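Local coordinates for TRAP dicarboxylate transporter-DctP subunit (PDB 4PE3), which probably binds a small organic acid in the periplasm and hands it to a TRAP-type membrane transporter, and is seen here in its ligand-free open form, at residues Leu108-Ala117 with Arg305-Trp316; Leu154-Leu163 with Ile228-His238. All blocks are in the same frame, centred on the assembly; numbering follows the deposited sequence.

Overall arrangement
Interaction 1 and interaction 2 have centres about 17 Å apart and touch directly. Along the chain, interaction 2 is nested inside the long loop that interaction 1 closes. Arg305, on the helix of interaction 1, is the bridge between them: its NH2 lies 2.8 Å from Pro235 O and its NH1 2.8 Å from Gly236 O, both probable hydrogen bonds. Packing completes the junction, with Val113 CG1 3.4 Å from His238 O. Interaction 2 also carries Glu155, which binds a zinc ion with Asp213 and Tyr214. A bound zinc ion lies about 5 Å from the Arg305 side chain, and a zinc ion other than that of Glu155 about 4 Å from the Pro235 side chain.

Interaction 1: residues Leu108-Ala117 with Arg305-Trp316; sequences LIANPVGAWA and RAKFRGIARGEW
Gly114 and Arg309 bring the backbones closest, their CA atoms 5.3 Å apart, where the type II turn from Pro112 to Ala115 rests against helix 302-320. Gly114 sits in the turn with a positive phi of 95°, and its CA meets the edge of the Phe308 ring, 3.6 Å from CE2. Two side chains of the helix hold the turn by its carbonyls. Val113 O lies close to the plane of the Trp316 indole and takes a bent 2.9 Å hydrogen bond from NE1 (N-H...O 141°). Pro112 CB lies over one face of that indole, Arg313 CA and Ala312 O over the opposite one, while Ala115 CB packs on CZ2 at 3.8 Å; the ring is thus gripped on both faces. Arg309 reaches the turn with its chain extended from CG to NE, and NE donates a nearly straight bond (163°) to Ala115 O at 2.8 Å. The oxygen lies in the guanidinium plane, yet NE stands above the carbonyl plane, and NH2 adds a weak second bond to the same oxygen. Farther along, a water links Trp116 O to Arg305 NH1; the guanidinium also binds carbonyl oxygens of the 228-238 segment. Helix 324-339 packs beside the turn through Leu333. This is a glycine-containing type II turn docked on the penultimate helix, 302-320, of a solute-binding protein of family 7.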
loop_
_atom_site.group_PDB
_atom_site.type_symbol
_atom_site.label_atom_id
_atom_site.label_comp_id
_atom_site.label_asym_id
_atom_site.label_seq_id
_atom_site.Cartn_x
_atom_site.Cartn_y
_atom_site.Cartn_z
ATOM N N LEU A 108 -5.090 4.196 8.913
ATOM C CA LEU A 108 -3.854 3.812 9.574
ATOM C C LEU A 108 -3.356 2.423 9.148
ATOM O O LEU A 108 -2.184 2.247 8.807
ATOM C CB LEU A 108 -3.989 3.902 11.102
ATOM C CG LEU A 108 -2.730 3.508 11.866
ATOM C CD1 LEU A 108 -1.579 4.466 11.554
ATOM C CD2 LEU A 108 -2.988 3.452 13.373
ATOM N N ILE A 109 -4.235 1.428 9.131
ATOM C CA ILE A 109 -3.800 0.101 8.721
ATOM C C ILE A 109 -3.468 0.061 7.214
ATOM O O ILE A 109 -2.601 -0.699 6.781
ATOM C CB ILE A 109 -4.851 -0.992 9.050
ATOM C CG1 ILE A 109 -4.179 -2.353 9.037
ATOM C CG2 ILE A 109 -6.073 -0.939 8.088
ATOM C CD1 ILE A 109 -5.082 -3.471 9.547
ATOM N N ALA A 110 -4.131 0.901 6.422
ATOM C CA ALA A 110 -3.964 0.848 4.975
ATOM C C ALA A 110 -2.599 1.365 4.559
ATOM O O ALA A 110 -2.006 0.920 3.569
ATOM C CB ALA A 110 -5.040 1.648 4.288
ATOM N N ASN A 111 -2.069 2.325 5.301
ATOM C CA ASN A 111 -0.743 2.867 4.982
ATOM C C ASN A 111 -0.156 3.545 6.201
ATOM O O ASN A 111 -0.232 4.774 6.340
ATOM C CB ASN A 111 -0.834 3.833 3.803
ATOM C CG ASN A 111 0.493 4.021 3.087
ATOM O OD1 ASN A 111 1.520 3.496 3.474
ATOM N ND2 ASN A 111 0.459 4.791 1.999
ATOM N N PRO A 112 0.370 2.741 7.120
ATOM C CA PRO A 112 0.980 3.314 8.319
ATOM C C PRO A 112 2.346 3.859 7.938
ATOM O O PRO A 112 3.333 3.128 7.862
ATOM C CB PRO A 112 1.084 2.127 9.263
ATOM C CG PRO A 112 1.173 0.933 8.350
ATOM C CD PRO A 112 0.382 1.270 7.129
ATOM N N VAL A 113 2.329 5.132 7.582
ATOM C CA VAL A 113 3.453 5.789 6.935
ATOM C C VAL A 113 4.729 5.525 7.712
ATOM O O VAL A 113 4.797 5.766 8.914
ATOM C CB VAL A 113 3.164 7.297 6.836
ATOM C CG1 VAL A 113 4.377 8.045 6.327
ATOM C CG2 VAL A 113 1.955 7.560 5.945
ATOM N N GLY A 114 5.721 4.980 7.030
ATOM C CA GLY A 114 7.034 4.754 7.599
ATOM C C GLY A 114 7.283 3.368 8.183
ATOM O O GLY A 114 8.399 3.012 8.548
ATOM N N ALA A 115 6.240 2.561 8.287
ATOM C CA ALA A 115 6.393 1.253 8.903
ATOM C C ALA A 115 7.233 0.262 8.104
ATOM O O ALA A 115 7.875 -0.609 8.680
ATOM C CB ALA A 115 5.031 0.645 9.159
ATOM N N TRP A 116 7.195 0.368 6.776
ATOM C CA TRP A 116 7.666 -0.722 5.924
ATOM C C TRP A 116 8.841 -0.329 5.019
ATOM O O TRP A 116 8.906 0.790 4.518
ATOM C CB TRP A 116 6.528 -1.249 5.029
ATOM C CG TRP A 116 5.241 -1.513 5.756
ATOM C CD1 TRP A 116 4.021 -0.993 5.457
ATOM C CD2 TRP A 116 5.057 -2.345 6.902
ATOM N NE1 TRP A 116 3.092 -1.437 6.347
ATOM C CE2 TRP A 116 3.690 -2.295 7.226
ATOM C CE3 TRP A 116 5.905 -3.143 7.668
ATOM C CZ2 TRP A 116 3.158 -2.980 8.300
ATOM C CZ3 TRP A 116 5.357 -3.850 8.740
ATOM C CH2 TRP A 116 3.998 -3.762 9.039
ATOM N N ALA A 117 9.745 -1.285 4.830
ATOM C CA ALA A 117 10.900 -1.144 3.936
ATOM C C ALA A 117 10.822 -2.132 2.777
ATOM O O ALA A 117 11.670 -2.116 1.882
ATOM C CB ALA A 117 12.177 -1.358 4.712
ATOM N N ARG A 305 16.065 3.585 8.928
ATOM C CA ARG A 305 14.673 3.219 8.739
ATOM C C ARG A 305 13.966 3.054 10.084
ATOM O O ARG A 305 12.817 3.462 10.256
ATOM C CB ARG A 305 14.590 1.956 7.893
ATOM C CG ARG A 305 15.042 2.206 6.444
ATOM C CD ARG A 305 15.046 0.952 5.645
ATOM N NE ARG A 305 15.606 1.176 4.313
ATOM C CZ ARG A 305 14.931 1.597 3.246
ATOM N NH1 ARG A 305 13.637 1.815 3.339
ATOM N NH2 ARG A 305 15.574 1.747 2.094
ATOM N N ALA A 306 14.654 2.450 11.058
ATOM C CA ALA A 306 14.095 2.327 12.413
ATOM C C ALA A 306 13.898 3.710 13.040
ATOM O O ALA A 306 12.904 3.943 13.718
ATOM C CB ALA A 306 14.997 1.462 13.298
ATOM N N LYS A 307 14.823 4.630 12.796
ATOM C CA LYS A 307 14.656 5.993 13.272
ATOM C C LYS A 307 13.421 6.639 12.623
ATOM O O LYS A 307 12.648 7.324 13.285
ATOM C CB LYS A 307 15.934 6.806 13.019
ATOM C CG LYS A 307 17.012 6.530 14.057
ATOM C CD LYS A 307 18.400 6.968 13.593
ATOM C CE LYS A 307 18.419 8.399 13.171
ATOM N NZ LYS A 307 19.804 8.808 12.753
ATOM N N PHE A 308 13.228 6.419 11.325
ATOM C CA PHE A 308 12.054 6.977 10.658
ATOM C C PHE A 308 10.755 6.397 11.246
ATOM O O PHE A 308 9.798 7.132 11.487
ATOM C CB PHE A 308 12.121 6.786 9.147
ATOM C CG PHE A 308 11.116 7.612 8.410
ATOM C CD1 PHE A 308 11.356 8.956 8.153
ATOM C CD2 PHE A 308 9.918 7.057 7.987
ATOM C CE1 PHE A 308 10.415 9.728 7.472
ATOM C CE2 PHE A 308 8.975 7.825 7.306
ATOM C CZ PHE A 308 9.218 9.154 7.052
ATOM N N ARG A 309 10.749 5.104 11.539
ATOM C CA ARG A 309 9.589 4.514 12.223
ATOM C C ARG A 309 9.266 5.203 13.536
ATOM O O ARG A 309 8.108 5.415 13.875
ATOM C CB ARG A 309 9.788 3.032 12.540
ATOM C CG ARG A 309 9.860 2.182 11.326
ATOM C CD ARG A 309 9.763 0.707 11.668
ATOM N NE ARG A 309 9.918 -0.024 10.430
ATOM C CZ ARG A 309 11.079 -0.365 9.882
ATOM N NH1 ARG A 309 12.220 -0.142 10.524
ATOM N NH2 ARG A 309 11.078 -0.979 8.701
ATOM N N GLY A 310 10.306 5.537 14.281
ATOM C CA GLY A 310 10.122 6.161 15.575
ATOM C C GLY A 310 9.504 7.538 15.450
ATOM O O GLY A 310 8.658 7.930 16.243
ATOM N N ILE A 311 9.916 8.288 14.437
ATOM C CA ILE A 311 9.308 9.586 14.221
ATOM C C ILE A 311 7.847 9.389 13.809
ATOM O O ILE A 311 6.954 10.054 14.307
ATOM C CB ILE A 311 10.069 10.384 13.152
ATOM C CG1 ILE A 311 11.372 10.893 13.752
ATOM C CG2 ILE A 311 9.253 11.557 12.676
ATOM C CD1 ILE A 311 12.569 10.600 12.924
ATOM N N ALA A 312 7.622 8.468 12.885
ATOM C CA ALA A 312 6.288 8.225 12.359
ATOM C C ALA A 312 5.339 7.751 13.461
ATOM O O ALA A 312 4.155 8.115 13.480
ATOM C CB ALA A 312 6.369 7.213 11.241
ATOM N N ARG A 313 5.871 6.964 14.383
ATOM C CA ARG A 313 5.067 6.390 15.466
ATOM C C ARG A 313 4.360 7.476 16.267
ATOM O O ARG A 313 3.230 7.300 16.700
ATOM C CB ARG A 313 5.935 5.539 16.387
ATOM C CG ARG A 313 5.153 4.810 17.510
ATOM C CD ARG A 313 5.983 4.705 18.783
ATOM N NE ARG A 313 6.429 6.016 19.242
ATOM C CZ ARG A 313 5.656 6.913 19.849
ATOM N NH1 ARG A 313 4.387 6.645 20.087
ATOM N NH2 ARG A 313 6.163 8.090 20.211
ATOM N N GLY A 314 5.034 8.596 16.499
ATOM C CA GLY A 314 4.398 9.701 17.192
ATOM C C GLY A 314 3.142 10.177 16.476
ATOM O O GLY A 314 2.159 10.577 17.097
ATOM N N GLU A 315 3.163 10.122 15.151
ATOM C CA GLU A 315 1.987 10.478 14.365
ATOM C C GLU A 315 0.961 9.348 14.347
ATOM O O GLU A 315 -0.231 9.620 14.408
ATOM C CB GLU A 315 2.364 10.932 12.951
ATOM C CG GLU A 315 3.175 12.220 12.970
ATOM C CD GLU A 315 2.427 13.382 13.604
ATOM O OE1 GLU A 315 1.273 13.647 13.184
ATOM O OE2 GLU A 315 3.006 14.056 14.485
ATOM N N TRP A 316 1.408 8.095 14.263
ATOM C CA TRP A 316 0.456 6.977 14.373
ATOM C C TRP A 316 -0.315 7.072 15.691
ATOM O O TRP A 316 -1.515 6.780 15.722
ATOM C CB TRP A 316 1.140 5.609 14.312
ATOM C CG TRP A 316 2.038 5.330 13.145
ATOM C CD1 TRP A 316 2.077 5.960 11.920
ATOM C CD2 TRP A 316 3.079 4.354 13.125
ATOM N NE1 TRP A 316 3.055 5.407 11.152
ATOM C CE2 TRP A 316 3.699 4.429 11.865
ATOM C CE3 TRP A 316 3.552 3.424 14.057
ATOM C CZ2 TRP A 316 4.770 3.613 11.515
ATOM C CZ3 TRP A 316 4.611 2.622 13.717
ATOM C CH2 TRP A 316 5.215 2.719 12.448
HETATM O O HOH W 1 11.647 1.832 5.501
#

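Interaction 2: residues Leu154-Leu163 with Ile228-His238. With ZN (zinc ion), chain F; EDO (1,2-ethanediol), chain D.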
loop_
_atom_site.group_PDB
_atom_site.type_symbol
_atom_site.label_atom_id
_atom_site.label_comp_id
_atom_site.label_asym_id
_atom_site.label_seq_id
_atom_site.Cartn_x
_atom_site.Cartn_y
_atom_site.Cartn_z
ATOM N N LEU A 154 5.640 -0.662 -2.747
ATOM C CA LEU A 154 6.351 0.301 -1.907
ATOM C C LEU A 154 6.861 1.407 -2.819
ATOM O O LEU A 154 7.554 1.124 -3.816
ATOM C CB LEU A 154 7.504 -0.387 -1.204
ATOM C CG LEU A 154 8.451 0.506 -0.419
ATOM C CD1 LEU A 154 7.733 1.274 0.682
ATOM C CD2 LEU A 154 9.604 -0.338 0.121
ATOM N N GLU A 155 6.492 2.646 -2.524
ATOM C CA GLU A 155 6.934 3.790 -3.329
ATOM C C GLU A 155 8.406 4.052 -3.105
ATOM O O GLU A 155 8.928 3.748 -2.029
ATOM C CB GLU A 155 6.113 5.031 -2.982
ATOM C CG GLU A 155 4.604 4.904 -3.295
ATOM C CD GLU A 155 3.905 6.243 -3.338
ATOM O OE1 GLU A 155 4.520 7.254 -3.022
ATOM O OE2 GLU A 155 2.699 6.293 -3.675
ATOM N N ALA A 156 9.079 4.597 -4.117
ATOM C CA ALA A 156 10.424 5.132 -3.942
ATOM C C ALA A 156 10.330 6.631 -3.725
ATOM O O ALA A 156 9.368 7.260 -4.137
ATOM C CB ALA A 156 11.254 4.829 -5.161
ATOM N N PHE A 157 11.336 7.217 -3.079
ATOM C CA PHE A 157 11.321 8.646 -2.814
ATOM C C PHE A 157 12.074 9.361 -3.919
ATOM O O PHE A 157 13.108 8.885 -4.378
ATOM C CB PHE A 157 12.019 8.900 -1.456
ATOM C CG PHE A 157 11.686 10.232 -0.814
ATOM C CD1 PHE A 157 10.383 10.587 -0.562
ATOM C CD2 PHE A 157 12.682 11.094 -0.415
ATOM C CE1 PHE A 157 10.061 11.797 0.037
ATOM C CE2 PHE A 157 12.379 12.310 0.193
ATOM C CZ PHE A 157 11.056 12.649 0.430
ATOM N N VAL A 158 11.591 10.551 -4.249
ATOM C CA VAL A 158 12.215 11.443 -5.220
ATOM C C VAL A 158 12.915 12.556 -4.432
ATOM O O VAL A 158 12.290 13.180 -3.576
ATOM C CB VAL A 158 11.158 12.055 -6.144
ATOM C CG1 VAL A 158 11.780 13.159 -7.029
ATOM C CG2 VAL A 158 10.491 10.973 -6.985
ATOM N N SER A 159 14.196 12.791 -4.694
ATOM C CA SER A 159 14.899 13.873 -4.014
ATOM C C SER A 159 16.019 14.442 -4.868
ATOM O O SER A 159 16.780 13.696 -5.465
ATOM C CB SER A 159 15.460 13.417 -2.648
ATOM O OG SER A 159 16.076 14.521 -2.007
ATOM N N LYS A 160 16.128 15.770 -4.876
ATOM C CA LYS A 160 17.225 16.484 -5.516
ATOM C C LYS A 160 18.455 16.566 -4.630
ATOM O O LYS A 160 19.554 16.795 -5.130
ATOM C CB LYS A 160 16.843 17.936 -5.824
ATOM C CG LYS A 160 15.805 18.133 -6.863
ATOM C CD LYS A 160 15.359 19.594 -6.970
ATOM C CE LYS A 160 16.442 20.494 -7.570
ATOM N NZ LYS A 160 15.837 21.774 -8.040
ATOM N N VAL A 161 18.255 16.417 -3.308
ATOM C CA VAL A 161 19.313 16.575 -2.320
ATOM C C VAL A 161 19.680 15.212 -1.739
ATOM O O VAL A 161 18.845 14.310 -1.657
ATOM C CB VAL A 161 18.911 17.566 -1.188
ATOM C CG1 VAL A 161 18.698 18.973 -1.749
ATOM C CG2 VAL A 161 17.676 17.092 -0.419
ATOM N N PRO A 162 20.943 15.035 -1.356
ATOM C CA PRO A 162 21.337 13.721 -0.837
ATOM C C PRO A 162 20.781 13.442 0.554
ATOM O O PRO A 162 21.097 14.187 1.490
ATOM C CB PRO A 162 22.860 13.809 -0.791
ATOM C CG PRO A 162 23.161 15.289 -0.732
ATOM C CD PRO A 162 22.081 15.961 -1.495
ATOM N N LEU A 163 19.957 12.401 0.666
ATOM C CA LEU A 163 19.376 11.966 1.924
ATOM C C LEU A 163 19.864 10.571 2.257
ATOM O O LEU A 163 19.513 9.600 1.582
ATOM C CB LEU A 163 17.860 11.938 1.802
ATOM C CG LEU A 163 17.188 13.211 1.280
ATOM C CD1 LEU A 163 15.731 12.902 1.031
ATOM C CD2 LEU A 163 17.326 14.414 2.229
ATOM N N ILE A 228 15.928 14.760 -13.032
ATOM C CA ILE A 228 15.961 16.140 -12.561
ATOM C C ILE A 228 16.267 16.241 -11.054
ATOM O O ILE A 228 16.685 17.302 -10.575
ATOM C CB ILE A 228 14.664 16.903 -12.917
ATOM C CG1 ILE A 228 13.451 16.317 -12.228
ATOM C CG2 ILE A 228 14.465 16.914 -14.443
ATOM C CD1 ILE A 228 12.205 17.174 -12.386
ATOM N N ALA A 229 16.132 15.123 -10.351
ATOM C CA ALA A 229 16.306 15.042 -8.895
ATOM C C ALA A 229 17.107 13.772 -8.647
ATOM O O ALA A 229 16.555 12.687 -8.484
ATOM C CB ALA A 229 14.955 15.003 -8.214
ATOM N N PRO A 230 18.442 13.881 -8.684
ATOM C CA PRO A 230 19.287 12.697 -8.878
ATOM C C PRO A 230 19.728 11.980 -7.589
ATOM O O PRO A 230 20.718 11.270 -7.623
ATOM C CB PRO A 230 20.484 13.262 -9.663
ATOM C CG PRO A 230 20.582 14.671 -9.200
ATOM C CD PRO A 230 19.189 15.142 -8.920
ATOM N N HIS A 231 18.933 12.082 -6.533
ATOM C CA HIS A 231 19.195 11.377 -5.284
ATOM C C HIS A 231 17.968 10.639 -4.765
ATOM O O HIS A 231 17.527 10.842 -3.631
ATOM C CB HIS A 231 19.678 12.366 -4.216
ATOM C CG HIS A 231 21.059 12.868 -4.452
ATOM N ND1 HIS A 231 22.165 12.055 -4.366
ATOM C CD2 HIS A 231 21.514 14.095 -4.793
ATOM C CE1 HIS A 231 23.248 12.761 -4.633
ATOM N NE2 HIS A 231 22.879 13.996 -4.908
ATOM N N PRO A 232 17.405 9.735 -5.573
ATOM C CA PRO A 232 16.276 8.945 -5.066
ATOM C C PRO A 232 16.642 8.056 -3.884
ATOM O O PRO A 232 17.807 7.671 -3.736
ATOM C CB PRO A 232 15.895 8.086 -6.277
ATOM C CG PRO A 232 17.154 7.966 -7.070
ATOM C CD PRO A 232 17.807 9.324 -6.922
ATOM N N VAL A 233 15.639 7.721 -3.067
ATOM C CA VAL A 233 15.801 6.717 -2.037
ATOM C C VAL A 233 14.997 5.502 -2.457
ATOM O O VAL A 233 13.770 5.569 -2.650
ATOM C CB VAL A 233 15.381 7.220 -0.645
ATOM C CG1 VAL A 233 15.694 6.174 0.422
ATOM C CG2 VAL A 233 16.102 8.504 -0.285
ATOM N N TYR A 234 15.696 4.378 -2.593
ATOM C CA TYR A 234 15.116 3.123 -3.017
ATOM C C TYR A 234 15.848 1.978 -2.325
ATOM O O TYR A 234 17.090 1.935 -2.370
ATOM C CB TYR A 234 15.256 2.956 -4.549
ATOM C CG TYR A 234 14.826 1.576 -4.953
ATOM C CD1 TYR A 234 13.478 1.279 -5.112
ATOM C CD2 TYR A 234 15.745 0.552 -5.102
ATOM C CE1 TYR A 234 13.048 -0.012 -5.419
ATOM C CE2 TYR A 234 15.336 -0.754 -5.412
ATOM C CZ TYR A 234 13.986 -1.025 -5.580
ATOM O OH TYR A 234 13.615 -2.326 -5.868
ATOM N N PRO A 235 15.115 1.049 -1.678
ATOM C CA PRO A 235 13.672 1.070 -1.487
ATOM C C PRO A 235 13.222 2.286 -0.718
ATOM O O PRO A 235 13.990 2.854 0.065
ATOM C CB PRO A 235 13.416 -0.220 -0.690
ATOM C CG PRO A 235 14.506 -1.111 -1.104
ATOM C CD PRO A 235 15.703 -0.191 -1.161
ATOM N N GLY A 236 12.017 2.750 -0.984
ATOM C CA GLY A 236 11.465 3.853 -0.229
ATOM C C GLY A 236 11.241 3.524 1.239
ATOM O O GLY A 236 11.419 2.386 1.685
ATOM N N PHE A 237 10.810 4.533 1.981
ATOM C CA PHE A 237 10.731 4.422 3.435
ATOM C C PHE A 237 9.418 4.931 4.004
ATOM O O PHE A 237 9.307 5.065 5.225
ATOM C CB PHE A 237 11.900 5.173 4.105
ATOM C CG PHE A 237 12.000 6.608 3.700
ATOM C CD1 PHE A 237 11.230 7.560 4.320
ATOM C CD2 PHE A 237 12.847 7.000 2.669
ATOM C CE1 PHE A 237 11.293 8.878 3.948
ATOM C CE2 PHE A 237 12.895 8.314 2.267
ATOM C CZ PHE A 237 12.112 9.257 2.897
ATOM N N HIS A 238 8.404 5.201 3.179
ATOM C CA HIS A 238 7.239 5.853 3.748
ATOM C C HIS A 238 5.850 5.470 3.267
ATOM O O HIS A 238 4.904 5.661 4.024
ATOM C CB HIS A 238 7.395 7.366 3.708
ATOM C CG HIS A 238 6.871 7.981 2.460
ATOM N ND1 HIS A 238 7.571 7.985 1.274
ATOM C CD2 HIS A 238 5.690 8.588 2.207
ATOM C CE1 HIS A 238 6.835 8.559 0.339
ATOM N NE2 HIS A 238 5.695 8.947 0.883
HETATM ZN ZN ZN F . 2.828 8.401 -3.331
HETATM C C1 EDO D . 10.408 -3.376 -4.643
HETATM O O1 EDO D . 11.010 -2.778 -5.798
HETATM C C2 EDO D . 10.047 -2.318 -3.601
HETATM O O2 EDO D . 11.227 -1.758 -3.041
HETATM O O HOH W 2 10.732 1.060 -3.013
HETATM O O HOH W 3 7.899 5.002 0.225
HETATM O O HOH W 4 14.782 11.214 -7.141
HETATM O O HOH W 5 15.256 19.855 -10.698
HETATM O O HOH W 6 18.522 10.905 -1.150
HETATM O O HOH W 7 2.082 7.897 -1.436
HETATM O O HOH W 8 1.176 8.887 -4.343
#
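A short antiparallel bridge joins strand 157-159, at the edge of the four-stranded mixed sheet, to the irregular chain that runs from helix 225-228 toward strand 243-248. Phe157 and Val233 form its hydrogen-bonded pair: Phe157 N donates to Val233 O at 3.0 Å, in the carbonyl plane, and Val233 N returns a bond to Phe157 O at 3.1 Å. Farther on, His231 N lies nearly along the C=O axis of Ser159 and gives it a bent hydrogen bond of 2.9 Å from N to O. On the other edge of the strand, Val158 pairs through its backbone with Ala212, so the loop covers the side that strand 211-213 does not.

Phe157, Phe237 and His238 make an aromatic cluster. Phe237 turns its edge to the face of Phe157 (centroids 5.0 Å apart, planes at 57°), with CZ above the middle of that ring. Phe237 CG lies between its own backbone N and carbonyl carbon (chi1 55°), which swings the ring back over Phe157 although its CB points away. His238 approaches the same ring obliquely, and its NE2 is bound to Asp213. That residue also binds the zinc held by Glu155, so the histidine probably helps to position a metal ligand.

At the far end, Pro162 CB sits over the His231 ring, 4.0 Å from its centroid and 6° off the normal, a CH-pi contact; the ring's ND1 is bonded to His298. Water bridges Glu155 O to His238 N. The Glu155 carboxylate grips the zinc through both oxygens, OE1 and OE2 each 2.1 Å from the metal.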